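Local coordinates for prolyl-tRNA synthetase (Giardia lamblia ATCC 50803, PDB 3IAL), which probably catalyses the ATP-dependent joining of L-proline to tRNA(Pro), and is seen here with prolyl-adenylate bound, at residues A30-A34 with A35-D39; K96-E99 with A100-F103; V184-L187 with S188-K192; V193-T196 with I197-E201; L421-Y424 with K425-K429. All coordinates share one frame; numbering follows the deposited sequence.

Contact 1 (A30-A34 with A35-D39)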
# COMPACT_ATOMS: atom_id res chain seq x y z
N ALA B 30 -20.60 -18.10 2.10
CA ALA B 30 -21.73 -17.22 2.36
C ALA B 30 -21.28 -15.91 3.07
O ALA B 30 -21.70 -14.82 2.69
CB ALA B 30 -22.80 -17.94 3.19
N ILE B 31 -20.41 -16.02 4.07
CA ILE B 31 -19.94 -14.82 4.76
C ILE B 31 -19.12 -13.90 3.82
O ILE B 31 -19.21 -12.69 3.93
CB ILE B 31 -19.18 -15.13 6.07
CG1 ILE B 31 -19.18 -13.90 7.00
CG2 ILE B 31 -17.74 -15.58 5.79
CD1 ILE B 31 -20.58 -13.27 7.22
N MET B 32 -18.35 -14.48 2.88
CA MET B 32 -17.60 -13.69 1.89
C MET B 32 -18.53 -12.75 1.15
O MET B 32 -18.22 -11.56 0.97
CB MET B 32 -16.89 -14.57 0.85
CG MET B 32 -15.66 -15.33 1.30
SD MET B 32 -14.30 -14.33 1.90
CE MET B 32 -14.47 -14.59 3.65
N ASP B 33 -19.68 -13.28 0.73
CA ASP B 33 -20.68 -12.51 0.01
C ASP B 33 -21.52 -11.60 0.91
O ASP B 33 -21.62 -10.40 0.65
CB ASP B 33 -21.59 -13.45 -0.80
CG ASP B 33 -20.83 -14.23 -1.87
OD1 ASP B 33 -19.62 -13.97 -2.07
OD2 ASP B 33 -21.45 -15.11 -2.51
N ALA B 34 -22.12 -12.17 1.95
CA ALA B 34 -23.05 -11.44 2.81
C ALA B 34 -22.40 -10.24 3.49
O ALA B 34 -23.03 -9.19 3.63
CB ALA B 34 -23.67 -12.37 3.86
N ALA B 35 -21.14 -10.38 3.90
CA ALA B 35 -20.41 -9.25 4.51
C ALA B 35 -19.74 -8.34 3.45
O ALA B 35 -19.10 -7.35 3.79
CB ALA B 35 -19.40 -9.76 5.53
N GLU B 36 -19.92 -8.69 2.17
CA GLU B 36 -19.39 -7.93 1.03
C GLU B 36 -17.87 -7.74 1.13
O GLU B 36 -17.35 -6.64 0.99
CB GLU B 36 -20.16 -6.61 0.86
CG GLU B 36 -21.67 -6.86 0.77
CD GLU B 36 -22.47 -5.70 0.23
OE1 GLU B 36 -22.13 -4.55 0.52
OE2 GLU B 36 -23.47 -5.96 -0.48
N LEU B 37 -17.17 -8.85 1.36
CA LEU B 37 -15.72 -8.83 1.54
C LEU B 37 -15.02 -8.91 0.19
O LEU B 37 -14.07 -8.18 -0.07
CB LEU B 37 -15.29 -10.02 2.41
CG LEU B 37 -15.84 -10.05 3.83
CD1 LEU B 37 -15.18 -11.19 4.63
CD2 LEU B 37 -15.63 -8.71 4.52
N VAL B 38 -15.49 -9.83 -0.65
CA VAL B 38 -14.95 -10.06 -1.97
C VAL B 38 -16.10 -10.24 -2.96
O VAL B 38 -17.25 -10.43 -2.57
CB VAL B 38 -14.08 -11.33 -2.01
CG1 VAL B 38 -12.89 -11.21 -1.07
CG2 VAL B 38 -14.92 -12.56 -1.67
N ASP B 39 -15.77 -10.16 -4.24
CA ASP B 39 -16.71 -10.52 -5.28
C ASP B 39 -16.04 -11.49 -6.26
O ASP B 39 -15.12 -11.11 -6.99
CB ASP B 39 -17.25 -9.28 -5.98
CG ASP B 39 -18.56 -9.56 -6.67
OD1 ASP B 39 -18.70 -10.67 -7.21
OD2 ASP B 39 -19.45 -8.68 -6.65
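Met32 and Val38 meet where the chain turns back on the end of helix 24-34. The valine bump is CG2, which sits in the bend of the Met32 chain, against CB at 3.8 Å and near CG and SD. The methionine chain is bent at chi2 (-61°) and again at chi3. The bend carries its CE away from Val38 and onto Leu37 CD1, 3.6 Å away. Met32 and Leu37 cross at about a right angle and meet through these end methyls. Leu282 of helix 276-285 packs on both Met32 and Leu37. The turn itself is a Schellman motif. Glu36 takes a positive phi of 55°, and two bonds run back into the last helical turn. Leu37 N reaches Met32 O at 2.9 Å, and Glu36 N reaches Asp33 O, also at 2.9 Å. The first bond is well aligned with its carbonyl. In the second the donor stands above the carbonyl plane. Ala35 N still makes a helical bond to Ile31 O. On that flank Ile31 turns CG1 anti to the backbone N (chi1 -158°), which brings CD1 to 4.1 Å from Ala35 CB. Leu291 adds to this small apolar patch by touching both. Glu36 leads outward on the exposed side, with CG passing 3.5 Å from Asp33 O. Beyond the turn, strand 38-39 pairs with strand 49-50, and Asp39 OD2 bonds to Trp134 NE1 of the second subunit.

Contact 2 (K96-E99 with A100-F103)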
# COMPACT_ATOMS: atom_id res chain seq x y z
N LYS B 96 11.31 -25.40 -12.16
CA LYS B 96 10.49 -26.62 -12.25
C LYS B 96 9.32 -26.59 -11.26
O LYS B 96 8.24 -27.13 -11.54
CB LYS B 96 11.32 -27.88 -12.02
CG LYS B 96 12.41 -28.15 -13.05
CD LYS B 96 11.92 -28.10 -14.49
CE LYS B 96 13.06 -28.34 -15.47
NZ LYS B 96 14.21 -27.41 -15.24
N GLY B 97 9.55 -25.96 -10.11
CA GLY B 97 8.51 -25.81 -9.10
C GLY B 97 7.39 -24.87 -9.52
O GLY B 97 6.25 -25.02 -9.08
N PHE B 98 7.70 -23.91 -10.39
CA PHE B 98 6.76 -22.83 -10.71
C PHE B 98 6.34 -22.69 -12.18
O PHE B 98 5.35 -22.01 -12.46
CB PHE B 98 7.34 -21.50 -10.21
CG PHE B 98 7.28 -21.35 -8.70
CD1 PHE B 98 6.06 -21.22 -8.06
CD2 PHE B 98 8.44 -21.34 -7.94
CE1 PHE B 98 5.99 -21.08 -6.68
CE2 PHE B 98 8.38 -21.20 -6.56
CZ PHE B 98 7.16 -21.08 -5.93
N GLU B 99 7.05 -23.32 -13.11
CA GLU B 99 6.84 -23.06 -14.54
C GLU B 99 5.40 -23.28 -15.02
O GLU B 99 4.95 -22.63 -15.97
CB GLU B 99 7.81 -23.86 -15.42
CG GLU B 99 7.61 -25.36 -15.44
CD GLU B 99 8.51 -26.05 -16.48
OE1 GLU B 99 8.43 -25.70 -17.69
OE2 GLU B 99 9.31 -26.93 -16.09
N ALA B 100 4.69 -24.20 -14.38
CA ALA B 100 3.29 -24.46 -14.72
C ALA B 100 2.37 -23.38 -14.15
O ALA B 100 1.25 -23.21 -14.62
CB ALA B 100 2.87 -25.83 -14.21
N GLU B 101 2.87 -22.64 -13.15
CA GLU B 101 2.12 -21.57 -12.50
C GLU B 101 2.22 -20.21 -13.21
O GLU B 101 1.54 -19.27 -12.81
CB GLU B 101 2.62 -21.37 -11.06
CG GLU B 101 2.61 -22.61 -10.17
CD GLU B 101 1.24 -22.96 -9.63
OE1 GLU B 101 0.25 -22.42 -10.16
OE2 GLU B 101 1.16 -23.77 -8.68
N CYS B 102 3.08 -20.10 -14.23
CA CYS B 102 3.38 -18.80 -14.84
C CYS B 102 2.41 -18.39 -15.94
O CYS B 102 2.22 -19.12 -16.91
CB CYS B 102 4.80 -18.78 -15.41
SG CYS B 102 6.09 -18.74 -14.17
N PHE B 103 1.81 -17.21 -15.78
CA PHE B 103 1.13 -16.52 -16.87
C PHE B 103 2.20 -15.88 -17.75
O PHE B 103 3.11 -15.27 -17.22
CB PHE B 103 0.23 -15.41 -16.35
CG PHE B 103 -1.04 -15.89 -15.72
CD1 PHE B 103 -2.21 -16.01 -16.48
CD2 PHE B 103 -1.09 -16.19 -14.36
CE1 PHE B 103 -3.40 -16.43 -15.89
CE2 PHE B 103 -2.28 -16.62 -13.77
CZ PHE B 103 -3.43 -16.74 -14.53
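Glu101 folds back against Phe98 in the turn that follows helix 92-98. The close part is built round one carbonyl. Glu101 N donates to Phe98 O at 2.7 Å, with the donor standing above the carbonyl plane. Glu101 CB lies 3.1 Å from the same Phe98 O. Cys102 SG lies 3.8 Å from that oxygen, at ordinary contact distance. The side-chain meeting is lighter. Glu101 CG approaches the edge of the Phe98 ring near its plane, 4.3 Å from CD1. The glutamate bends at chi2 (-79°), and its carboxylate leads away from the ring. There OE1 accepts a hydrogen bond from Glu155 N. The looser side holds Glu99 and Ala100, both partly exposed. Glu99 CG sits between its own backbone N and carbonyl carbon (chi1 68°), and the rest of the chain runs out extended.

Phe98 is buried, and its side chain lies about 5 Å from the bound prolyl-adenylate. Its ring meets that of His94, one helical turn earlier, and packs on Arg153. The turn joins helix 92-98 to strand 103-108. Glu101 pairs by backbone with His154, just after strand 143-152, and Cys102 forms backbone hydrogen bonds with the second subunit.

Contact 3 (V184-L187 with S188-K192)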
# COMPACT_ATOMS: atom_id res chain seq x y z
N VAL B 184 20.33 -17.66 9.65
CA VAL B 184 19.57 -18.32 10.71
C VAL B 184 18.92 -17.32 11.66
O VAL B 184 17.76 -17.46 12.02
CB VAL B 184 20.45 -19.31 11.50
CG1 VAL B 184 19.76 -19.72 12.79
CG2 VAL B 184 20.78 -20.53 10.63
N SER B 185 19.66 -16.30 12.07
CA SER B 185 19.10 -15.26 12.94
C SER B 185 17.94 -14.50 12.28
O SER B 185 16.98 -14.10 12.95
CB SER B 185 20.20 -14.27 13.37
OG SER B 185 19.64 -13.16 14.06
N GLN B 186 18.02 -14.30 10.96
CA GLN B 186 16.95 -13.61 10.24
C GLN B 186 15.61 -14.35 10.34
O GLN B 186 14.55 -13.73 10.44
CB GLN B 186 17.30 -13.42 8.76
CG GLN B 186 16.38 -12.43 8.03
CD GLN B 186 16.46 -11.04 8.62
OE1 GLN B 186 17.55 -10.54 8.86
NE2 GLN B 186 15.31 -10.44 8.90
N LEU B 187 15.65 -15.68 10.27
CA LEU B 187 14.44 -16.49 10.41
C LEU B 187 13.69 -16.20 11.71
O LEU B 187 12.46 -16.08 11.70
CB LEU B 187 14.75 -17.98 10.27
CG LEU B 187 14.67 -18.58 8.86
CD1 LEU B 187 15.38 -17.74 7.80
CD2 LEU B 187 15.23 -19.99 8.87
N SER B 188 14.42 -16.06 12.81
CA SER B 188 13.81 -15.68 14.09
C SER B 188 13.16 -14.30 14.00
O SER B 188 12.08 -14.09 14.55
CB SER B 188 14.84 -15.67 15.22
OG SER B 188 15.45 -16.93 15.36
N ASP B 189 13.82 -13.35 13.34
CA ASP B 189 13.23 -12.01 13.14
C ASP B 189 11.92 -12.10 12.37
O ASP B 189 10.96 -11.42 12.72
CB ASP B 189 14.20 -11.07 12.41
CG ASP B 189 15.30 -10.54 13.32
OD1 ASP B 189 15.27 -10.84 14.53
OD2 ASP B 189 16.19 -9.82 12.82
N TYR B 190 11.88 -12.93 11.34
CA TYR B 190 10.65 -13.14 10.57
C TYR B 190 9.57 -13.72 11.49
O TYR B 190 8.44 -13.24 11.49
CB TYR B 190 10.86 -14.10 9.40
CG TYR B 190 11.77 -13.66 8.26
CD1 TYR B 190 11.76 -12.36 7.77
CD2 TYR B 190 12.58 -14.58 7.61
CE1 TYR B 190 12.58 -11.99 6.69
CE2 TYR B 190 13.38 -14.23 6.56
CZ TYR B 190 13.38 -12.94 6.09
OH TYR B 190 14.21 -12.65 5.02
N TRP B 191 9.92 -14.74 12.28
CA TRP B 191 8.97 -15.35 13.22
C TRP B 191 8.45 -14.38 14.27
O TRP B 191 7.28 -14.46 14.65
CB TRP B 191 9.56 -16.61 13.88
CG TRP B 191 9.44 -17.80 12.98
CD1 TRP B 191 10.45 -18.45 12.34
CD2 TRP B 191 8.23 -18.45 12.58
NE1 TRP B 191 9.95 -19.47 11.58
CE2 TRP B 191 8.58 -19.49 11.71
CE3 TRP B 191 6.88 -18.24 12.88
CZ2 TRP B 191 7.64 -20.34 11.13
CZ3 TRP B 191 5.93 -19.07 12.31
CH2 TRP B 191 6.32 -20.11 11.44
N LYS B 192 9.30 -13.46 14.74
CA LYS B 192 8.82 -12.41 15.64
C LYS B 192 7.67 -11.61 15.03
O LYS B 192 6.69 -11.29 15.70
CB LYS B 192 9.94 -11.45 16.04
CG LYS B 192 10.55 -11.72 17.41
CD LYS B 192 11.53 -12.87 17.39
CE LYS B 192 12.45 -12.84 18.61
NZ LYS B 192 13.39 -11.69 18.52
O HOH W 1 15.54 -8.12 10.42
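Gln186 and Tyr190 make the main side-chain contact, one turn apart on helix 180-201. It is a CH-pi interaction. Gln186 CG lies over the ring face, 4.0 Å from the centroid and 27° off the ring normal. The glutamine turns CG anti to the backbone N (chi1 -167°) and then bends at chi2, which brings NE2 near CE1 of Tyr190 and toward Asp189; amide and ring planes are 61° apart. Gln186 O lies over a face of the ring too, offset toward the rim. A looser apolar touch joins Leu187 CD1 to Tyr190 CE2 at 4.2 Å.

The polar contact runs through water. Gln186 NE2 donates to the water at 2.8 Å, and the water donates to Asp189 OD2 at 3.0 Å. The amide and carboxylate planes are nearly perpendicular. Gln186 OE1 turns to Lys144 NZ, and Tyr190 OH bonds to Thr269 OG1.

The backbone bonds are those of an alpha helix. Tyr190 N to Gln186 O and Trp191 N to Leu187 O both measure 2.9 Å. Asp189 N to Ser185 O is longer, at 3.3 Å.

Tyr190 and Leu187 pack on strands 235-245 and 263-274. This is a helix laid against the antiparallel sheet of the class II synthetase core.

Contact 4 (V193-T196 with I197-E201)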
# COMPACT_ATOMS: atom_id res chain seq x y z
N VAL B 193 7.78 -11.29 13.74
CA VAL B 193 6.75 -10.50 13.08
C VAL B 193 5.46 -11.29 12.87
O VAL B 193 4.38 -10.75 13.04
CB VAL B 193 7.26 -9.92 11.74
CG1 VAL B 193 6.15 -9.18 11.01
CG2 VAL B 193 8.43 -8.98 12.02
N ILE B 194 5.60 -12.57 12.52
CA ILE B 194 4.45 -13.46 12.41
C ILE B 194 3.67 -13.56 13.74
O ILE B 194 2.45 -13.46 13.74
CB ILE B 194 4.87 -14.87 11.91
CG1 ILE B 194 5.45 -14.80 10.49
CG2 ILE B 194 3.68 -15.85 11.94
CD1 ILE B 194 4.66 -13.95 9.53
N ASP B 195 4.38 -13.74 14.85
CA ASP B 195 3.70 -13.84 16.16
C ASP B 195 2.97 -12.56 16.53
O ASP B 195 1.86 -12.60 17.03
CB ASP B 195 4.69 -14.21 17.27
CG ASP B 195 4.04 -14.96 18.40
OD1 ASP B 195 3.59 -16.10 18.16
OD2 ASP B 195 3.97 -14.43 19.52
N THR B 196 3.59 -11.41 16.27
CA THR B 196 2.93 -10.13 16.45
C THR B 196 1.65 -10.00 15.61
O THR B 196 0.62 -9.56 16.11
CB THR B 196 3.85 -8.95 16.06
OG1 THR B 196 5.03 -8.99 16.87
CG2 THR B 196 3.13 -7.62 16.26
N ILE B 197 1.73 -10.37 14.34
CA ILE B 197 0.57 -10.23 13.45
C ILE B 197 -0.51 -11.23 13.82
O ILE B 197 -1.66 -10.86 14.07
CB ILE B 197 0.93 -10.44 11.97
CG1 ILE B 197 1.91 -9.38 11.49
CG2 ILE B 197 -0.33 -10.39 11.10
CD1 ILE B 197 2.64 -9.77 10.18
N PHE B 198 -0.14 -12.50 13.85
CA PHE B 198 -1.09 -13.60 13.99
C PHE B 198 -1.72 -13.63 15.39
O PHE B 198 -2.94 -13.73 15.54
CB PHE B 198 -0.41 -14.95 13.77
CG PHE B 198 -0.02 -15.25 12.33
CD1 PHE B 198 0.18 -14.25 11.38
CD2 PHE B 198 0.18 -16.58 11.94
CE1 PHE B 198 0.56 -14.57 10.07
CE2 PHE B 198 0.55 -16.90 10.64
CZ PHE B 198 0.75 -15.89 9.70
N SER B 199 -0.87 -13.56 16.42
CA SER B 199 -1.30 -13.79 17.81
C SER B 199 -1.60 -12.51 18.60
O SER B 199 -2.70 -12.35 19.12
CB SER B 199 -0.26 -14.64 18.55
OG SER B 199 -0.22 -15.95 18.01
N ASP B 200 -0.64 -11.59 18.69
CA ASP B 200 -0.85 -10.36 19.47
C ASP B 200 -1.99 -9.52 18.89
O ASP B 200 -2.78 -8.94 19.64
CB ASP B 200 0.41 -9.49 19.54
CG ASP B 200 1.58 -10.18 20.24
OD1 ASP B 200 1.42 -11.28 20.81
OD2 ASP B 200 2.67 -9.59 20.24
N GLU B 201 -2.08 -9.47 17.56
CA GLU B 201 -3.05 -8.60 16.89
C GLU B 201 -4.30 -9.33 16.36
O GLU B 201 -5.42 -8.88 16.63
CB GLU B 201 -2.36 -7.79 15.78
CG GLU B 201 -1.31 -6.81 16.33
CD GLU B 201 -1.91 -5.67 17.16
OE1 GLU B 201 -2.88 -5.04 16.71
OE2 GLU B 201 -1.39 -5.39 18.25
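The Phe198 ring carries the CG2 methyl of Ile194 on one face. This methyl sits over the ring centre, 3.5 Å from the centroid and only 8° off the ring normal. Such a CH-pi contact is close and well centred. Ile194 has CG2 anti to its backbone N, while its other branch runs on to CD1 near CE1 of Phe198. The two side chains lie side by side and point the same way. At the ring edge, in plane, is CG2 of Ile197. The ring of Phe204 also meets that of Phe198.

Next to this pair, Val193 CG1 touches Ile197 CD1 at 3.7 Å, the two side chains crossing at a slant. Asp195 and Asp200 lie on the exposed flank. Thr196 OG1 bonds to Lys192 O, and the buried Ser199 turns OG to Phe204 O in a hydrogen bond.

The backbone changes its pattern here. Phe198 N donates to Ile194 O at 2.8 Å, as in an alpha helix. Asp195 O then accepts twice, from Ser199 N at 3.0 Å and from Asp200 N at 3.2 Å. The bonds from Asp200 N to Asp195 O and, weakly, from Glu201 N to Thr196 O span five residues. They mark a wider pi-type turn, which ends helix 180-201 between helix 52-71 and strands 235-245 and 263-274 of the class II synthetase core.

Contact 5 (L421-Y424 with K425-K429)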
# COMPACT_ATOMS: atom_id res chain seq x y z
N LEU B 421 -12.21 -3.20 24.37
CA LEU B 421 -11.60 -3.75 23.16
C LEU B 421 -10.48 -4.74 23.51
O LEU B 421 -10.41 -5.81 22.92
CB LEU B 421 -11.07 -2.65 22.24
CG LEU B 421 -12.12 -1.88 21.43
CD1 LEU B 421 -11.46 -0.69 20.74
CD2 LEU B 421 -12.82 -2.79 20.44
N ASP B 422 -9.63 -4.36 24.46
CA ASP B 422 -8.55 -5.23 24.93
C ASP B 422 -9.06 -6.51 25.57
O ASP B 422 -8.48 -7.58 25.36
CB ASP B 422 -7.67 -4.49 25.95
CG ASP B 422 -6.85 -3.38 25.32
OD1 ASP B 422 -6.67 -3.38 24.08
OD2 ASP B 422 -6.38 -2.50 26.07
N ALA B 423 -10.13 -6.41 26.35
CA ALA B 423 -10.73 -7.60 26.97
C ALA B 423 -11.35 -8.49 25.90
O ALA B 423 -11.29 -9.72 25.98
CB ALA B 423 -11.75 -7.21 28.04
N TYR B 424 -11.93 -7.85 24.89
CA TYR B 424 -12.49 -8.53 23.71
C TYR B 424 -11.43 -9.34 22.96
O TYR B 424 -11.63 -10.53 22.69
CB TYR B 424 -13.14 -7.47 22.82
CG TYR B 424 -13.58 -7.86 21.43
CD1 TYR B 424 -14.70 -8.66 21.21
CD2 TYR B 424 -12.92 -7.35 20.32
CE1 TYR B 424 -15.11 -8.97 19.92
CE2 TYR B 424 -13.32 -7.65 19.04
CZ TYR B 424 -14.41 -8.46 18.84
OH TYR B 424 -14.80 -8.75 17.54
N LYS B 425 -10.30 -8.70 22.66
CA LYS B 425 -9.14 -9.37 22.07
C LYS B 425 -8.71 -10.58 22.88
O LYS B 425 -8.47 -11.65 22.32
CB LYS B 425 -7.95 -8.41 21.99
CG LYS B 425 -7.91 -7.55 20.75
CD LYS B 425 -6.71 -6.61 20.78
CE LYS B 425 -5.38 -7.34 20.59
NZ LYS B 425 -4.27 -6.37 20.41
N ALA B 426 -8.58 -10.39 24.19
CA ALA B 426 -8.10 -11.44 25.08
C ALA B 426 -9.07 -12.63 25.14
O ALA B 426 -8.61 -13.77 25.23
CB ALA B 426 -7.83 -10.88 26.49
N ARG B 427 -10.38 -12.38 25.07
CA ARG B 427 -11.36 -13.48 24.97
C ARG B 427 -11.26 -14.21 23.62
O ARG B 427 -11.31 -15.44 23.57
CB ARG B 427 -12.80 -13.00 25.19
CG ARG B 427 -13.08 -12.54 26.62
CD ARG B 427 -14.56 -12.22 26.84
NE ARG B 427 -15.10 -11.24 25.90
CZ ARG B 427 -15.11 -9.92 26.08
NH1 ARG B 427 -14.59 -9.36 27.17
NH2 ARG B 427 -15.64 -9.13 25.15
N LEU B 428 -11.12 -13.46 22.52
CA LEU B 428 -10.95 -14.08 21.20
C LEU B 428 -9.69 -14.97 21.18
O LEU B 428 -9.72 -16.10 20.68
CB LEU B 428 -10.84 -13.02 20.09
CG LEU B 428 -12.05 -12.14 19.76
CD1 LEU B 428 -11.71 -11.25 18.56
CD2 LEU B 428 -13.32 -12.93 19.49
N LYS B 429 -8.60 -14.44 21.73
CA LYS B 429 -7.30 -15.12 21.79
C LYS B 429 -7.38 -16.43 22.56
O LYS B 429 -6.93 -17.47 22.07
CB LYS B 429 -6.28 -14.19 22.45
CG LYS B 429 -4.83 -14.49 22.16
CD LYS B 429 -3.96 -13.38 22.76
CE LYS B 429 -2.48 -13.69 22.65
NZ LYS B 429 -2.08 -14.84 23.52
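Lys425 begins the segment with a backbone bond to the turn before, its N donating to Leu421 O at 2.9 Å. Its CB rests 3.5 Å from Asp422 O, and the chain then bends at chi3 and leads away. NZ makes a weak hydrogen bond to Asp200 O and a long, weak ion pair with Glu201. Ala426 follows on the exposed side. Its N donates to Asp422 O at 3.0 Å, and its methyl touches the same carbonyl oxygen.

Arg427 lies back over the preceding turn. A bend at chi3 lays one face of its guanidinium on Ala423 O and Tyr424 CA. NH1 reaches Ala423 CB at 3.7 Å. NH2 comes to Tyr424 CB at 3.8 Å and lies at the edge of the tyrosine ring, near its plane. Ring and guanidinium planes are 62° apart, so the two groups do not stack. The salt bridge of Arg427 NE to Asp384 holds the guanidinium from outside. All of this runs along one alpha helix, 416-438, with bonds from each N to the carbonyl four residues earlier. The helix links strand 411-414 to strand 440-442, and its Tyr424 packs on the loops at Val292 and Pro363.

Leu428 comes last in the contact. Its CD1 sits over one face of the Tyr424 ring, offset toward the rim, 4.2 Å from the centroid and 22° off the normal. Tyr424 meets it by turning CG anti to its backbone N (chi1 169°). The hydroxyl beyond bonds to Leu293 O.

Overall arrangement
From the N terminus, contact 1 turns the chain out of helix 24-34 into strand 38-39. Contact 2 then turns helix 92-98 toward strand 103-108. Contacts 3 and 4 follow one another on helix 180-201, within the class II core, their centres about 13 Å apart. Contact 5 lies on helix 416-438. Each is local, so none closes a long loop, and all five run in series without nesting or crossing. Contacts 4 and 5 touch, by weak polar links from Lys425 and by Lys429 against Ser199, where the end of helix 180-201 meets helix 416-438. Contacts 2 and 5 lie on opposite sides of the chain's centre, their centres about 42 Å apart.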